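PDB 3PC6: DNA repair protein XRCC1 from Mus musculus, which acts as a scaffold in DNA single-strand break repair, assembling repair proteins and binding poly-ADP-ribose chains, and is represented here by its second BRCT domain. Local coordinates for residues F13-E18 / R26-V31; E60-L63 / S68-F71. One frame throughout, in Å; residues are numbered along the deposited sequence.

Interaction 1 (F13-E18 / R26-V31)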
loop_
_atom_site.group_PDB
_atom_site.type_symbol
_atom_site.label_atom_id
_atom_site.label_comp_id
_atom_site.label_asym_id
_atom_site.label_seq_id
_atom_site.Cartn_x
_atom_site.Cartn_y
_atom_site.Cartn_z
ATOM N N PHE B 13 1.193 -2.103 11.349
ATOM C CA PHE B 13 1.327 -3.525 11.041
ATOM C C PHE B 13 2.728 -3.842 10.538
ATOM O O PHE B 13 3.341 -3.034 9.837
ATOM C CB PHE B 13 0.327 -3.938 9.947
ATOM C CG PHE B 13 -1.116 -3.666 10.291
ATOM C CD1 PHE B 13 -1.607 -2.365 10.327
ATOM C CD2 PHE B 13 -1.984 -4.712 10.543
ATOM C CE1 PHE B 13 -2.940 -2.113 10.636
ATOM C CE2 PHE B 13 -3.309 -4.475 10.855
ATOM C CZ PHE B 13 -3.792 -3.169 10.900
ATOM N N PHE B 14 3.223 -5.019 10.897
ATOM C CA PHE B 14 4.422 -5.588 10.298
ATOM C C PHE B 14 4.037 -6.932 9.673
ATOM O O PHE B 14 3.453 -7.785 10.338
ATOM C CB PHE B 14 5.501 -5.793 11.359
ATOM C CG PHE B 14 6.757 -6.415 10.832
ATOM C CD1 PHE B 14 7.729 -5.638 10.221
ATOM C CD2 PHE B 14 6.980 -7.779 10.964
ATOM C CE1 PHE B 14 8.899 -6.219 9.738
ATOM C CE2 PHE B 14 8.137 -8.366 10.483
ATOM C CZ PHE B 14 9.099 -7.582 9.863
ATOM N N LEU B 15 4.327 -7.114 8.391
ATOM C CA LEU B 15 3.996 -8.372 7.732
ATOM C C LEU B 15 5.191 -9.310 7.864
ATOM O O LEU B 15 6.267 -9.078 7.305
ATOM C CB LEU B 15 3.604 -8.143 6.257
ATOM C CG LEU B 15 2.420 -7.174 6.049
ATOM C CD1 LEU B 15 2.058 -7.048 4.552
ATOM C CD2 LEU B 15 1.185 -7.579 6.857
ATOM N N TYR B 16 5.018 -10.359 8.647
ATOM C CA TYR B 16 6.139 -11.244 8.930
ATOM C C TYR B 16 6.210 -12.365 7.902
ATOM O O TYR B 16 5.252 -13.105 7.722
ATOM C CB TYR B 16 6.009 -11.811 10.345
ATOM C CG TYR B 16 7.005 -12.904 10.652
ATOM C CD1 TYR B 16 8.196 -12.623 11.303
ATOM C CD2 TYR B 16 6.753 -14.217 10.277
ATOM C CE1 TYR B 16 9.115 -13.630 11.577
ATOM C CE2 TYR B 16 7.666 -15.232 10.540
ATOM C CZ TYR B 16 8.840 -14.933 11.191
ATOM O OH TYR B 16 9.740 -15.944 11.454
ATOM N N GLY B 17 7.340 -12.466 7.212
ATOM C CA GLY B 17 7.625 -13.618 6.382
ATOM C C GLY B 17 6.831 -13.764 5.107
ATOM O O GLY B 17 6.340 -12.781 4.526
ATOM N N GLU B 18 6.694 -15.019 4.674
ATOM C CA GLU B 18 6.113 -15.338 3.380
ATOM C C GLU B 18 4.647 -15.750 3.446
ATOM O O GLU B 18 4.181 -16.333 4.430
ATOM C CB GLU B 18 6.941 -16.425 2.688
ATOM C CG GLU B 18 8.364 -15.985 2.402
ATOM C CD GLU B 18 9.175 -17.044 1.681
ATOM O OE1 GLU B 18 8.936 -18.247 1.925
ATOM O OE2 GLU B 18 10.054 -16.669 0.875
ATOM N N ARG B 26 -1.821 -8.532 -1.343
ATOM C CA ARG B 26 -3.216 -8.308 -0.962
ATOM C C ARG B 26 -3.344 -7.758 0.464
ATOM O O ARG B 26 -4.173 -6.883 0.718
ATOM C CB ARG B 26 -4.054 -9.582 -1.155
ATOM C CG ARG B 26 -5.534 -9.391 -0.829
ATOM C CD ARG B 26 -6.426 -10.486 -1.417
ATOM N NE ARG B 26 -6.155 -11.801 -0.838
ATOM C CZ ARG B 26 -5.531 -12.786 -1.482
ATOM N NH1 ARG B 26 -5.122 -12.603 -2.732
ATOM N NH2 ARG B 26 -5.320 -13.953 -0.883
ATOM N N LEU B 27 -2.523 -8.263 1.389
ATOM C CA LEU B 27 -2.480 -7.738 2.751
ATOM C C LEU B 27 -2.055 -6.280 2.771
ATOM O O LEU B 27 -2.649 -5.452 3.463
ATOM C CB LEU B 27 -1.511 -8.556 3.621
ATOM C CG LEU B 27 -1.978 -9.957 4.005
ATOM C CD1 LEU B 27 -0.817 -10.791 4.523
ATOM C CD2 LEU B 27 -3.095 -9.857 5.052
ATOM N N ILE B 28 -1.004 -5.967 2.027
ATOM C CA ILE B 28 -0.563 -4.584 1.914
ATOM C C ILE B 28 -1.725 -3.730 1.401
ATOM O O ILE B 28 -1.974 -2.645 1.907
ATOM C CB ILE B 28 0.644 -4.463 0.968
ATOM C CG1 ILE B 28 1.897 -5.034 1.637
ATOM C CG2 ILE B 28 0.888 -3.018 0.592
ATOM C CD1 ILE B 28 3.043 -5.300 0.632
ATOM N N ARG B 29 -2.447 -4.242 0.409
ATOM C CA ARG B 29 -3.580 -3.515 -0.170
ATOM C C ARG B 29 -4.675 -3.186 0.844
ATOM O O ARG B 29 -5.116 -2.038 0.930
ATOM C CB ARG B 29 -4.172 -4.285 -1.354
ATOM C CG ARG B 29 -5.288 -3.559 -2.073
ATOM C CD ARG B 29 -5.852 -4.382 -3.225
ATOM N NE ARG B 29 -6.945 -3.649 -3.846
ATOM C CZ ARG B 29 -7.821 -4.150 -4.711
ATOM N NH1 ARG B 29 -7.750 -5.418 -5.088
ATOM N NH2 ARG B 29 -8.774 -3.364 -5.203
ATOM N N TYR B 30 -5.115 -4.185 1.608
ATOM C CA TYR B 30 -6.188 -3.974 2.583
ATOM C C TYR B 30 -5.734 -3.119 3.757
ATOM O O TYR B 30 -6.436 -2.197 4.174
ATOM C CB TYR B 30 -6.731 -5.299 3.106
ATOM C CG TYR B 30 -7.420 -6.147 2.067
ATOM C CD1 TYR B 30 -7.896 -5.593 0.891
ATOM C CD2 TYR B 30 -7.603 -7.512 2.274
ATOM C CE1 TYR B 30 -8.525 -6.379 -0.070
ATOM C CE2 TYR B 30 -8.233 -8.304 1.333
ATOM C CZ TYR B 30 -8.693 -7.735 0.163
ATOM O OH TYR B 30 -9.322 -8.534 -0.770
ATOM N N VAL B 31 -4.567 -3.428 4.308
ATOM C CA VAL B 31 -4.053 -2.621 5.405
ATOM C C VAL B 31 -4.005 -1.159 4.966
ATOM O O VAL B 31 -4.507 -0.277 5.660
ATOM C CB VAL B 31 -2.656 -3.061 5.832
ATOM C CG1 VAL B 31 -2.055 -2.033 6.775
ATOM C CG2 VAL B 31 -2.711 -4.447 6.506
#
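Strand 13-16, with Phe-13 and Leu-15 directed at the helix, runs almost exactly antiparallel to helix 26-31, which bears Leu-27, Ile-28 and Val-31; the axes make an angle of 172° and approach to 10.3 Å. This is the first beta-alpha pair of the BRCT fold, in which helix 23-33 returns across the parallel sheet toward strand 37-38. The contact is wholly apolar. Val-31 lies against the ring of Phe-13 with both methyls: CG2 stands over one face, displaced toward the rim and 4.1 Å above the plane, while CG1 makes an off-centre CH-pi contact, 4.1 Å from the ring centroid and 30° off its normal. The two side chains lie alongside each other, pointing in opposite senses. With CG1 anti to the backbone N (chi1 169°), Val-31 can set its two branches along the ring, CG1 at the CD1-CE1 side and CG2 nearer CG and CD2. Phe-8 and Phe-48 also meet this ring, and Leu-38 of strand 37-38 packs on Phe-13, Leu-15, Ile-28 and Val-31. On the outer side of the helix, Arg-29 NH2 is hydrogen-bonded to Ala-33 O of the second subunit. A turn earlier on the helix than Val-31, Leu-27 and Ile-28 share one methyl of Leu-15, whose CD1 lies 4.0 Å from Leu-27 CB and 3.5 Å from Ile-28 CG1.

Interaction 2 (E60-L63 / S68-F71)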
loop_
_atom_site.group_PDB
_atom_site.type_symbol
_atom_site.label_atom_id
_atom_site.label_comp_id
_atom_site.label_asym_id
_atom_site.label_seq_id
_atom_site.Cartn_x
_atom_site.Cartn_y
_atom_site.Cartn_z
ATOM N N GLU B 60 9.841 -13.735 21.071
ATOM C CA GLU B 60 10.039 -13.478 22.489
ATOM C C GLU B 60 10.945 -12.259 22.707
ATOM O O GLU B 60 10.718 -11.470 23.621
ATOM C CB GLU B 60 10.580 -14.709 23.228
ATOM C CG GLU B 60 10.562 -14.510 24.745
ATOM C CD GLU B 60 10.987 -15.739 25.536
ATOM O OE1 GLU B 60 11.138 -16.831 24.941
ATOM O OE2 GLU B 60 11.165 -15.607 26.768
ATOM N N GLU B 61 11.961 -12.098 21.860
ATOM C CA GLU B 61 12.837 -10.930 21.959
ATOM C C GLU B 61 12.112 -9.668 21.503
ATOM O O GLU B 61 12.307 -8.588 22.055
ATOM C CB GLU B 61 14.132 -11.122 21.155
ATOM C CG GLU B 61 14.923 -12.366 21.515
ATOM C CD GLU B 61 15.282 -12.455 22.993
ATOM O OE1 GLU B 61 15.437 -13.592 23.488
ATOM O OE2 GLU B 61 15.408 -11.405 23.663
ATOM N N ALA B 62 11.273 -9.802 20.482
ATOM C CA ALA B 62 10.478 -8.673 20.035
ATOM C C ALA B 62 9.598 -8.189 21.191
ATOM O O ALA B 62 9.383 -6.987 21.368
ATOM C CB ALA B 62 9.626 -9.071 18.849
ATOM N N LEU B 63 9.091 -9.133 21.976
ATOM C CA LEU B 63 8.197 -8.792 23.088
ATOM C C LEU B 63 8.930 -8.081 24.225
ATOM O O LEU B 63 8.338 -7.271 24.943
ATOM C CB LEU B 63 7.484 -10.041 23.612
ATOM C CG LEU B 63 6.300 -10.531 22.775
ATOM C CD1 LEU B 63 5.954 -11.967 23.133
ATOM C CD2 LEU B 63 5.092 -9.623 22.969
ATOM N N SER B 68 3.528 -4.648 23.979
ATOM C CA SER B 68 2.145 -4.496 23.516
ATOM C C SER B 68 1.825 -5.277 22.228
ATOM O O SER B 68 0.684 -5.304 21.779
ATOM C CB SER B 68 1.798 -3.018 23.327
ATOM O OG SER B 68 2.531 -2.456 22.257
ATOM N N LEU B 69 2.834 -5.906 21.639
ATOM C CA LEU B 69 2.672 -6.592 20.354
ATOM C C LEU B 69 1.561 -7.631 20.378
ATOM O O LEU B 69 1.392 -8.355 21.363
ATOM C CB LEU B 69 3.978 -7.300 19.967
ATOM C CG LEU B 69 5.126 -6.483 19.391
ATOM C CD1 LEU B 69 6.330 -7.389 19.158
ATOM C CD2 LEU B 69 4.686 -5.815 18.080
ATOM N N ALA B 70 0.817 -7.705 19.283
ATOM C CA ALA B 70 -0.154 -8.773 19.071
ATOM C C ALA B 70 0.233 -9.525 17.809
ATOM O O ALA B 70 0.570 -8.907 16.798
ATOM C CB ALA B 70 -1.539 -8.199 18.916
ATOM N N PHE B 71 0.176 -10.850 17.868
ATOM C CA PHE B 71 0.511 -11.694 16.716
ATOM C C PHE B 71 -0.772 -12.291 16.160
ATOM O O PHE B 71 -1.568 -12.869 16.915
ATOM C CB PHE B 71 1.493 -12.784 17.160
ATOM C CG PHE B 71 2.752 -12.221 17.772
ATOM C CD1 PHE B 71 2.792 -11.867 19.104
ATOM C CD2 PHE B 71 3.872 -11.987 16.984
ATOM C CE1 PHE B 71 3.940 -11.324 19.659
ATOM C CE2 PHE B 71 5.019 -11.435 17.527
ATOM C CZ PHE B 71 5.048 -11.102 18.868
#
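A small, partly buried apolar contact joins Ala-62 and Leu-63 of helix 59-65 to Leu-69 and Phe-71, at the entry to strand 70-72, an outermost strand of the sheet within the chain. The backbones come nearest at Leu-63 and Leu-69, whose CA atoms are 6.5 Å apart. The side chain of Leu-63 leans in from the helix to bridge both partners: methyl CD2 lies 4.0 Å from Leu-69 CB and 3.9 Å from Phe-71 CE1. Against the phenyl ring this methyl comes in plane at the edge, not over a face, and Leu-63 CG follows close to the same rim at CE1 and CZ. Leu-69 in turn sends its CD1 toward the preceding residue of the helix, 3.7 Å from Ala-62 CB. With CG anti to the carbonyl carbon (chi1 -78°) and CD1 anti to CA (chi2 177°), the Leu-69 side chain is extended and its CD1 reaches that methyl. Met-42 packs on both Ala-62 and Leu-69, while the Phe-71 ring also meets Phe-59 and, edge-to-face, Trp-55. Helix and strand are thus joined as the closing half of the beta-alpha-beta crossover formed by strand 48-51, helix 59-65 and strand 70-72 in the BRCT fold.

In the fold
Interactions 1 and 2 hold helices to the same four-stranded parallel sheet, whose strand order is 37-38, 12-16, 48-51, 70-72. Their centres lie about 17 Å apart, on opposite sides of the chain's centre, and their nearest atoms are about 7 Å apart without touching. Strand 48-51 sits between them: Ile-50 packs on Leu-15 of interaction 1, and Val-49 on Leu-69 and Phe-71 of interaction 2. They follow in series along the chain, each within its own beta-alpha-beta unit. Interaction 1 borders the second subunit through its helix, where Arg-29 and Tyr-30 pack on Pro-5 and Leu-4 of that chain, whereas 60-63 and 68-71 touch no other chain of the assembly.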